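Local coordinates for putative potassium transport protein (Staphylococcus aureus 08BA02176, PDB 4XTT), which binds cyclic di-AMP through its RCK C domain and probably regulates potassium transport as the KtrA subunit of a Ktr system, at residues L6-L9 with E10-E14; I47-K51 with E52-S56; G73-N76 with D77-R80. All coordinates share one frame; numbering follows the deposited sequence.

Contact 1 of 3, residues L6-L9 with E10-E14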
ATOM      1  N   LEU A   6       5.914  -3.314   9.956  1.00 37.20           N
ATOM      2  CA  LEU A   6       5.088  -3.464  11.140  1.00 35.07           C
ATOM      3  C   LEU A   6       5.769  -2.877  12.373  1.00 36.76           C
ATOM      4  O   LEU A   6       5.106  -2.348  13.261  1.00 41.03           O
ATOM      5  CB  LEU A   6       4.735  -4.938  11.344  1.00 40.75           C
ATOM      6  CG  LEU A   6       3.871  -5.323  12.543  1.00 59.39           C
ATOM      7  CD1 LEU A   6       2.614  -4.461  12.622  1.00 54.83           C
ATOM      8  CD2 LEU A   6       3.477  -6.780  12.385  1.00 39.45           C
ATOM      9  N   ASP A   7       7.099  -2.919  12.394  1.00 42.75           N
ATOM     10  CA  ASP A   7       7.857  -2.374  13.515  1.00 35.40           C
ATOM     11  C   ASP A   7       7.778  -0.858  13.562  1.00 43.45           C
ATOM     12  O   ASP A   7       7.662  -0.271  14.630  1.00 55.25           O
ATOM     13  CB  ASP A   7       9.325  -2.789  13.425  1.00 31.97           C
ATOM     14  CG  ASP A   7       9.553  -4.220  13.847  1.00 58.19           C
ATOM     15  OD1 ASP A   7       8.643  -4.817  14.471  1.00 56.03           O
ATOM     16  OD2 ASP A   7      10.649  -4.747  13.547  1.00 59.42           O
ATOM     17  N   TYR A   8       7.804  -0.233  12.391  1.00 43.10           N
ATOM     18  CA  TYR A   8       7.677   1.212  12.299  1.00 41.41           C
ATOM     19  C   TYR A   8       6.329   1.692  12.834  1.00 44.94           C
ATOM     20  O   TYR A   8       6.259   2.636  13.614  1.00 51.33           O
ATOM     21  CB  TYR A   8       7.865   1.667  10.845  1.00 40.22           C
ATOM     22  CG  TYR A   8       7.573   3.139  10.627  1.00 39.54           C
ATOM     23  CD1 TYR A   8       8.521   4.106  10.927  1.00 40.29           C
ATOM     24  CD2 TYR A   8       6.348   3.558  10.123  1.00 37.72           C
ATOM     25  CE1 TYR A   8       8.259   5.443  10.738  1.00 30.12           C
ATOM     26  CE2 TYR A   8       6.076   4.896   9.931  1.00 42.00           C
ATOM     27  CZ  TYR A   8       7.037   5.835  10.240  1.00 46.62           C
ATOM     28  OH  TYR A   8       6.785   7.176  10.045  1.00 33.27           O
ATOM     29  N   LEU A   9       5.264   1.014  12.424  1.00 50.14           N
ATOM     30  CA  LEU A   9       3.901   1.373  12.807  1.00 46.14           C
ATOM     31  C   LEU A   9       3.648   1.280  14.305  1.00 46.09           C
ATOM     32  O   LEU A   9       2.843   2.038  14.849  1.00 46.80           O
ATOM     33  CB  LEU A   9       2.911   0.486  12.064  1.00 49.61           C
ATOM     34  CG  LEU A   9       2.882   0.731  10.557  1.00 54.73           C
ATOM     35  CD1 LEU A   9       2.193  -0.428   9.891  1.00 47.01           C
ATOM     36  CD2 LEU A   9       2.177   2.040  10.224  1.00 43.36           C
ATOM     37  N   GLU A  10       4.287   0.314  14.960  1.00 53.05           N
ATOM     38  CA  GLU A  10       4.125   0.146  16.401  1.00 48.17           C
ATOM     39  C   GLU A  10       4.784   1.262  17.213  1.00 55.59           C
ATOM     40  O   GLU A  10       4.256   1.676  18.244  1.00 68.88           O
ATOM     41  CB  GLU A  10       4.681  -1.211  16.839  1.00 42.68           C
ATOM     42  CG  GLU A  10       3.825  -2.401  16.399  1.00 50.85           C
ATOM     43  CD  GLU A  10       4.425  -3.739  16.810  1.00 84.16           C
ATOM     44  OE1 GLU A  10       5.546  -3.747  17.369  1.00 90.47           O
ATOM     45  OE2 GLU A  10       3.780  -4.784  16.572  1.00 76.05           O
ATOM     46  N   LEU A  11       5.937   1.743  16.756  1.00 48.83           N
ATOM     47  CA  LEU A  11       6.655   2.798  17.472  1.00 54.24           C
ATOM     48  C   LEU A  11       6.181   4.192  17.057  1.00 45.83           C
ATOM     49  O   LEU A  11       6.343   5.156  17.804  1.00 51.87           O
ATOM     50  CB  LEU A  11       8.174   2.660  17.284  1.00 54.97           C
ATOM     51  CG  LEU A  11       8.812   2.503  15.901  1.00 73.80           C
ATOM     52  CD1 LEU A  11       8.925   3.835  15.162  1.00 57.84           C
ATOM     53  CD2 LEU A  11      10.181   1.844  16.044  1.00 67.63           C
ATOM     54  N   ALA A  12       5.622   4.294  15.852  1.00 48.80           N
ATOM     55  CA  ALA A  12       5.112   5.567  15.341  1.00 46.97           C
ATOM     56  C   ALA A  12       3.772   5.905  15.972  1.00 42.22           C
ATOM     57  O   ALA A  12       2.883   5.062  16.046  1.00 55.87           O
ATOM     58  CB  ALA A  12       4.985   5.521  13.832  1.00 45.63           C
ATOM     59  N   ASP A  13       3.629   7.145  16.424  1.00 46.86           N
ATOM     60  CA  ASP A  13       2.453   7.528  17.191  1.00 70.95           C
ATOM     61  C   ASP A  13       1.518   8.407  16.352  1.00 58.22           C
ATOM     62  O   ASP A  13       0.530   8.941  16.854  1.00 60.56           O
ATOM     63  CB  ASP A  13       2.871   8.244  18.482  1.00 74.29           C
ATOM     64  CG  ASP A  13       1.744   8.309  19.510  1.00105.73           C
ATOM     65  OD1 ASP A  13       0.874   7.409  19.500  1.00112.43           O
ATOM     66  OD2 ASP A  13       1.732   9.251  20.333  1.00105.24           O
ATOM     67  N   GLU A  14       1.844   8.566  15.072  1.00 58.17           N
ATOM     68  CA  GLU A  14       1.014   9.360  14.165  1.00 47.08           C
ATOM     69  C   GLU A  14       0.612   8.588  12.898  1.00 46.77           C
ATOM     70  O   GLU A  14      -0.201   9.056  12.097  1.00 32.78           O
ATOM     71  CB  GLU A  14       1.729  10.659  13.811  1.00 59.24           C
ATOM     72  CG  GLU A  14       1.757  11.629  14.986  1.00 63.47           C
ATOM     73  CD  GLU A  14       2.332  12.982  14.637  1.00 77.38           C
ATOM     74  OE1 GLU A  14       3.376  13.340  15.224  1.00 92.13           O
ATOM     75  OE2 GLU A  14       1.753  13.680  13.772  1.00 69.59           O
TER

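Contact 2 of 3, residues I47-K51 with E52-S56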
ATOM      1  N   ILE A  47      -7.434  -5.877   0.246  1.00 28.77           N
ATOM      2  CA  ILE A  47      -8.860  -5.917   0.561  1.00 29.81           C
ATOM      3  C   ILE A  47      -9.182  -7.297   1.111  1.00 32.33           C
ATOM      4  O   ILE A  47      -8.772  -8.303   0.526  1.00 42.48           O
ATOM      5  CB  ILE A  47      -9.749  -5.639  -0.687  1.00 49.72           C
ATOM      6  CG1 ILE A  47      -9.532  -4.217  -1.208  1.00 41.72           C
ATOM      7  CG2 ILE A  47     -11.221  -5.837  -0.366  1.00 29.84           C
ATOM      8  CD1 ILE A  47     -10.399  -3.864  -2.413  1.00 33.88           C
ATOM      9  N   LYS A  48      -9.895  -7.363   2.231  1.00 41.36           N
ATOM     10  CA  LYS A  48     -10.344  -8.663   2.733  1.00 42.95           C
ATOM     11  C   LYS A  48     -11.701  -9.040   2.169  1.00 37.45           C
ATOM     12  O   LYS A  48     -12.722  -8.434   2.500  1.00 39.31           O
ATOM     13  CB  LYS A  48     -10.429  -8.695   4.255  1.00 54.47           C
ATOM     14  CG  LYS A  48      -9.117  -8.844   4.956  1.00 39.25           C
ATOM     15  CD  LYS A  48      -9.310  -9.534   6.299  1.00 50.80           C
ATOM     16  CE  LYS A  48      -9.801 -10.976   6.111  1.00 49.95           C
ATOM     17  NZ  LYS A  48      -9.680 -11.809   7.351  1.00 48.18           N
ATOM     18  N   ARG A  49     -11.703 -10.050   1.311  1.00 46.27           N
ATOM     19  CA  ARG A  49     -12.938 -10.565   0.751  1.00 48.84           C
ATOM     20  C   ARG A  49     -13.226 -11.912   1.411  1.00 54.16           C
ATOM     21  O   ARG A  49     -12.513 -12.894   1.203  1.00 47.58           O
ATOM     22  CB  ARG A  49     -12.847 -10.700  -0.764  1.00 51.18           C
ATOM     23  CG  ARG A  49     -14.164 -11.098  -1.412  1.00 48.79           C
ATOM     24  CD  ARG A  49     -14.754  -9.936  -2.185  1.00 52.50           C
ATOM     25  NE  ARG A  49     -13.954  -9.624  -3.367  1.00 78.33           N
ATOM     26  CZ  ARG A  49     -14.064  -8.504  -4.074  1.00 69.93           C
ATOM     27  NH1 ARG A  49     -13.294  -8.311  -5.137  1.00 58.16           N
ATOM     28  NH2 ARG A  49     -14.939  -7.575  -3.713  1.00 71.34           N
ATOM     29  N   GLY A  50     -14.285 -11.944   2.208  1.00 62.60           N
ATOM     30  CA  GLY A  50     -14.567 -13.075   3.060  1.00 48.80           C
ATOM     31  C   GLY A  50     -13.426 -13.198   4.046  1.00 55.68           C
ATOM     32  O   GLY A  50     -13.231 -12.310   4.876  1.00 62.35           O
ATOM     33  N   LYS A  51     -12.642 -14.265   3.933  1.00 49.16           N
ATOM     34  CA  LYS A  51     -11.493 -14.442   4.810  1.00 58.56           C
ATOM     35  C   LYS A  51     -10.251 -14.604   3.950  1.00 48.91           C
ATOM     36  O   LYS A  51      -9.276 -15.245   4.333  1.00 60.87           O
ATOM     37  CB  LYS A  51     -11.697 -15.646   5.737  1.00 66.17           C
ATOM     38  CG  LYS A  51     -12.951 -15.549   6.615  1.00 78.94           C
ATOM     39  CD  LYS A  51     -12.989 -14.273   7.470  1.00 73.94           C
ATOM     40  CE  LYS A  51     -11.970 -14.309   8.601  1.00 68.66           C
ATOM     41  NZ  LYS A  51     -12.155 -13.184   9.563  1.00 70.38           N
ATOM     42  N   GLU A  52     -10.316 -13.996   2.775  1.00 51.96           N
ATOM     43  CA  GLU A  52      -9.262 -14.042   1.776  1.00 50.28           C
ATOM     44  C   GLU A  52      -8.750 -12.627   1.447  1.00 46.66           C
ATOM     45  O   GLU A  52      -9.517 -11.664   1.464  1.00 48.22           O
ATOM     46  CB  GLU A  52      -9.796 -14.755   0.536  1.00 59.89           C
ATOM     47  CG  GLU A  52      -8.888 -14.747  -0.665  1.00 86.91           C
ATOM     48  CD  GLU A  52      -9.606 -15.234  -1.910  1.00 89.88           C
ATOM     49  OE1 GLU A  52     -10.839 -15.451  -1.839  1.00 87.64           O
ATOM     50  OE2 GLU A  52      -8.946 -15.387  -2.958  1.00 88.67           O
ATOM     51  N   PHE A  53      -7.463 -12.505   1.135  1.00 54.71           N
ATOM     52  CA  PHE A  53      -6.836 -11.199   0.918  1.00 41.52           C
ATOM     53  C   PHE A  53      -6.551 -10.864  -0.548  1.00 44.96           C
ATOM     54  O   PHE A  53      -5.749 -11.536  -1.205  1.00 40.57           O
ATOM     55  CB  PHE A  53      -5.507 -11.098   1.676  1.00 35.87           C
ATOM     56  CG  PHE A  53      -5.642 -11.095   3.167  1.00 44.20           C
ATOM     57  CD1 PHE A  53      -5.967  -9.931   3.845  1.00 39.55           C
ATOM     58  CD2 PHE A  53      -5.409 -12.253   3.899  1.00 33.48           C
ATOM     59  CE1 PHE A  53      -6.072  -9.924   5.227  1.00 36.53           C
ATOM     60  CE2 PHE A  53      -5.519 -12.253   5.275  1.00 36.50           C
ATOM     61  CZ  PHE A  53      -5.858 -11.087   5.941  1.00 42.96           C
ATOM     62  N   ILE A  54      -7.208  -9.825  -1.056  1.00 33.79           N
ATOM     63  CA  ILE A  54      -6.894  -9.306  -2.386  1.00 37.45           C
ATOM     64  C   ILE A  54      -5.776  -8.262  -2.291  1.00 30.49           C
ATOM     65  O   ILE A  54      -6.003  -7.131  -1.867  1.00 26.22           O
ATOM     66  CB  ILE A  54      -8.117  -8.665  -3.063  1.00 34.17           C
ATOM     67  CG1 ILE A  54      -9.255  -9.680  -3.177  1.00 46.84           C
ATOM     68  CG2 ILE A  54      -7.750  -8.164  -4.434  1.00 18.78           C
ATOM     69  CD1 ILE A  54     -10.542  -9.081  -3.685  1.00 34.02           C
ATOM     70  N   ILE A  55      -4.565  -8.658  -2.671  1.00 25.11           N
ATOM     71  CA  ILE A  55      -3.407  -7.775  -2.597  1.00 25.82           C
ATOM     72  C   ILE A  55      -3.329  -6.861  -3.808  1.00 28.22           C
ATOM     73  O   ILE A  55      -3.807  -7.209  -4.888  1.00 38.02           O
ATOM     74  CB  ILE A  55      -2.081  -8.568  -2.483  1.00 22.93           C
ATOM     75  CG1 ILE A  55      -1.602  -9.030  -3.854  1.00 22.80           C
ATOM     76  CG2 ILE A  55      -2.251  -9.761  -1.575  1.00 31.58           C
ATOM     77  CD1 ILE A  55      -0.383  -9.902  -3.805  1.00 31.22           C
ATOM     78  N   SER A  56      -2.728  -5.690  -3.602  1.00 43.16           N
ATOM     79  CA  SER A  56      -2.606  -4.647  -4.619  1.00 32.64           C
ATOM     80  C   SER A  56      -3.862  -4.594  -5.481  1.00 33.86           C
ATOM     81  O   SER A  56      -3.808  -4.859  -6.682  1.00 34.26           O
ATOM     82  CB  SER A  56      -1.368  -4.884  -5.484  1.00 27.08           C
ATOM     83  OG  SER A  56      -1.090  -3.753  -6.292  1.00 32.43           O
TER

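Contact 3 of 3, residues G73-N76 with D77-R80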
ATOM      1  N   GLY A  73      -1.432   4.845   6.509  1.00 41.04           N
ATOM      2  CA  GLY A  73      -1.214   6.262   6.275  1.00 29.89           C
ATOM      3  C   GLY A  73      -1.175   7.067   7.565  1.00 36.06           C
ATOM      4  O   GLY A  73      -1.213   6.511   8.667  1.00 36.54           O
ATOM      5  N   HIS A  74      -1.078   8.384   7.425  1.00 31.50           N
ATOM      6  CA  HIS A  74      -1.062   9.285   8.570  1.00 43.79           C
ATOM      7  C   HIS A  74      -2.429   9.297   9.245  1.00 32.92           C
ATOM      8  O   HIS A  74      -3.453   9.218   8.566  1.00 30.90           O
ATOM      9  CB  HIS A  74      -0.661  10.693   8.120  1.00 40.61           C
ATOM     10  CG  HIS A  74      -0.296  11.613   9.240  1.00 34.77           C
ATOM     11  ND1 HIS A  74      -1.241  12.274  10.000  1.00 35.83           N
ATOM     12  CD2 HIS A  74       0.908  11.996   9.726  1.00 34.54           C
ATOM     13  CE1 HIS A  74      -0.633  13.017  10.903  1.00 37.95           C
ATOM     14  NE2 HIS A  74       0.672  12.867  10.762  1.00 38.64           N
ATOM     15  N   ASP A  75      -2.446   9.428  10.571  1.00 33.48           N
ATOM     16  CA  ASP A  75      -3.699   9.347  11.329  1.00 31.80           C
ATOM     17  C   ASP A  75      -4.708  10.415  10.934  1.00 36.42           C
ATOM     18  O   ASP A  75      -5.908  10.158  10.900  1.00 44.22           O
ATOM     19  CB  ASP A  75      -3.436   9.479  12.828  1.00 36.33           C
ATOM     20  CG  ASP A  75      -2.844   8.233  13.429  1.00 46.76           C
ATOM     21  OD1 ASP A  75      -2.843   7.184  12.752  1.00 51.48           O
ATOM     22  OD2 ASP A  75      -2.386   8.307  14.590  1.00 64.65           O
ATOM     23  N   ASN A  76      -4.218  11.607  10.609  1.00 42.83           N
ATOM     24  CA  ASN A  76      -5.098  12.686  10.187  1.00 30.77           C
ATOM     25  C   ASN A  76      -5.700  12.399   8.823  1.00 33.79           C
ATOM     26  O   ASN A  76      -6.839  12.775   8.554  1.00 34.93           O
ATOM     27  CB  ASN A  76      -4.350  14.020  10.156  1.00 37.20           C
ATOM     28  CG  ASN A  76      -3.947  14.504  11.536  1.00 40.08           C
ATOM     29  OD1 ASN A  76      -4.597  14.187  12.535  1.00 36.64           O
ATOM     30  ND2 ASN A  76      -2.875  15.290  11.597  1.00 35.92           N
ATOM     31  N   ASP A  77      -4.958  11.685   7.977  1.00 33.60           N
ATOM     32  CA  ASP A  77      -5.460  11.379   6.643  1.00 27.07           C
ATOM     33  C   ASP A  77      -6.459  10.251   6.727  1.00 31.48           C
ATOM     34  O   ASP A  77      -7.514  10.314   6.102  1.00 31.34           O
ATOM     35  CB  ASP A  77      -4.336  10.972   5.678  1.00 30.54           C
ATOM     36  CG  ASP A  77      -3.322  12.072   5.435  1.00 41.15           C
ATOM     37  OD1 ASP A  77      -3.723  13.252   5.354  1.00 58.03           O
ATOM     38  OD2 ASP A  77      -2.120  11.749   5.298  1.00 33.36           O
ATOM     39  N   LEU A  78      -6.136   9.239   7.529  1.00 29.28           N
ATOM     40  CA  LEU A  78      -7.050   8.132   7.748  1.00 24.41           C
ATOM     41  C   LEU A  78      -8.347   8.612   8.374  1.00 28.88           C
ATOM     42  O   LEU A  78      -9.430   8.249   7.919  1.00 31.88           O
ATOM     43  CB  LEU A  78      -6.392   7.082   8.631  1.00 26.40           C
ATOM     44  CG  LEU A  78      -5.187   6.379   8.017  1.00 30.32           C
ATOM     45  CD1 LEU A  78      -4.361   5.689   9.092  1.00 21.62           C
ATOM     46  CD2 LEU A  78      -5.697   5.366   7.007  1.00 18.63           C
ATOM     47  N   ASN A  79      -8.226   9.477   9.378  1.00 35.22           N
ATOM     48  CA  ASN A  79      -9.385  10.006  10.093  1.00 38.83           C
ATOM     49  C   ASN A  79     -10.289  10.858   9.199  1.00 33.08           C
ATOM     50  O   ASN A  79     -11.508  10.854   9.341  1.00 41.30           O
ATOM     51  CB  ASN A  79      -8.920  10.807  11.302  1.00 43.76           C
ATOM     52  CG  ASN A  79     -10.068  11.384  12.095  1.00 77.66           C
ATOM     53  OD1 ASN A  79     -10.534  10.775  13.057  1.00 96.97           O
ATOM     54  ND2 ASN A  79     -10.509  12.584  11.724  1.00 78.10           N
ATOM     55  N   ARG A  80      -9.688  11.578   8.265  1.00 36.81           N
ATOM     56  CA  ARG A  80     -10.447  12.410   7.346  1.00 32.24           C
ATOM     57  C   ARG A  80     -11.232  11.577   6.341  1.00 44.11           C
ATOM     58  O   ARG A  80     -12.383  11.887   6.034  1.00 41.00           O
ATOM     59  CB  ARG A  80      -9.510  13.374   6.631  1.00 27.05           C
ATOM     60  CG  ARG A  80     -10.175  14.582   6.003  1.00 31.86           C
ATOM     61  CD  ARG A  80      -9.418  14.891   4.746  1.00 30.90           C
ATOM     62  NE  ARG A  80      -7.990  14.880   5.058  1.00 57.54           N
ATOM     63  CZ  ARG A  80      -7.010  14.811   4.161  1.00 75.56           C
ATOM     64  NH1 ARG A  80      -7.288  14.714   2.863  1.00 56.97           N
ATOM     65  NH2 ARG A  80      -5.748  14.804   4.572  1.00 61.43           N
TER
HETATM   66  O   HOH W   1      -1.542   9.285   4.672  1.00 19.31           O

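Contact 1 of 3, residues L6-L9 with E10-E14
Tyr8 meets Ala12 because its CG stands anti to the backbone N (chi1 173°), which swings the ring along the helix toward the residue four places on. Ala12 CB lies over one face of that ring, 4.2 Å from the centroid and 17° off the ring normal, a CH-pi contact set toward the ring's rim, with CE2 and CZ as the nearest ring carbons. The same pair is joined through the backbone: Ala12 N donates to Tyr8 O at 2.9 Å. This is the last turn of helix 3-11, since Ala12 is the first residue to leave helical backbone angles.

Two residues earlier, Glu10 N donates to Leu6 O at 3.3 Å, and the extended Glu10 chain carries its carboxylate past the Leu6 side chain, OE2 lying 4.1 Å from Leu6 CG. Glu10 OE1 stays 4.4 Å from Asp7 OD1, two like charges that would probably repel weakly. Leu11 turns CD1 back toward the Tyr8 ring, 4.3 Å from Tyr8 CD1.

The helix sits at the dimer interface, where the Tyr8 ring stacks on Phe53 of the second subunit and packs on its Ile55; beyond Ala12 the chain leads through Glu14 into strand 15-21.

Contact 2 of 3, residues I47-K51 with E52-S56
A beta hairpin with a two-residue loop joins strand 43-49 to strand 52-55, and its Arg49-Glu52 turn is type II'. Gly50 and Lys51 occupy the corner; Gly50 has phi 63° and psi -113°, the backbone signature of the first corner residue in this turn. Across the base of the turn, Arg49 N donates to Glu52 O at 2.7 Å, and Glu52 N returns a bond to Arg49 O at 2.9 Å. Ile47 and Ile54 form the next hydrogen-bonded pair: Ile54 N reaches Ile47 O at 2.7 Å, while Ile47 N donates to Ile54 O.

Between these pairs, Lys48 and Phe53 are non-hydrogen-bonded neighbours whose side chains run side by side in the same direction. Lys48 CG, anti to its carbonyl carbon (chi1 -78°), is thereby brought to the ring and approaches Phe53 CE1 obliquely at 3.2 Å. CD follows along the same ring edge atoms, and the bend at chi3 then places CE near CZ.

The hairpin is one edge of the four-stranded antiparallel sheet, with strand 52-55 outermost in this chain and strand 68-72 on the other flank of 43-49. Phe53 and Lys48 both touch Ile70 of that strand.

Ile47, Arg49, Glu52 and Ile54 lie on the other face. Ile47 CB and Ile54 CB are 4.2 Å apart, and the guanidinium of Arg49 comes obliquely to the end of Ile54, whose CD1 is nearest NH1. Bends at chi2 and chi3 fold the arginine chain, and its NH2 forms a salt bridge with Asp67. From the second subunit, Glu10 packs against Phe53.

Contact 3 of 3, residues G73-N76 with D77-R80
His74 and Asp77 meet at the N-terminus of helix 75-83, where His74 is the N-cap. Its ND1 accepts from Asn76 N at 3.1 Å, with the donor 18° out of the ring plane, so an imidazole nitrogen satisfies an amide of the first turn. With ND1 accepting, a ring proton would probably sit on NE2, consistent with the weak hydrogen bond of that atom to Glu14 OE2. With CG anti to its own N (chi1 -166°), His74 turns the ring back beside the helix start.

His74 O serves two amides. Leu78 N donates at 2.9 Å in a nearly straight bond (N-H...O 170°), whereas Asp77 N makes a weak, strongly bent one. The i to i+4 ladder that the Leu78 bond opens continues with Asn79 N to Asp75 O at 2.9 Å and Arg80 N to Asn76 O at 3.1 Å.

The carboxylate of Asp77 has partners at both oxygens. OD1 forms a salt bridge with Arg80 NH2 at 2.7 Å, with the arginine chain bent at chi2 and chi3. OD2 lies beside His74 CB.

Two other polar ends find partners elsewhere in the chain, Asp75 OD1 with Ser16 OG and Asn79 OD1 with Lys83 NZ, and Asp75 N probably donates to Glu14 O. On the buried side, Leu78 packs on Ile42, and its CD1 approaches Gly73 O to 3.3 Å. A water bridges the cap residue to the first turn, accepting from His74 N at 2.9 Å and donating to Asp77 OD2 at 2.6 Å.

In the fold
Contacts 1 and 3 lie at opposite kinds of helix end: contact 1 at the C-terminal turn of helix 3-11, on the surface, and contact 3 at the N-terminus of helix 75-83, partly buried. They touch directly, Glu14 O lying 2.7 Å from Asp75 N in a probable hydrogen bond. Contact 2, also partly buried, belongs to the sheet instead, on the opposite side of the chain's centre from contact 3; their centres are about 22 Å apart. Contact 1 adds a methyl over an aromatic face to its helical bonds, contact 2 relies on paired strand amides with hydrocarbon packing, contact 3 on capping, a salt bridge and water. Contacts 1 and 2 both touch the second subunit.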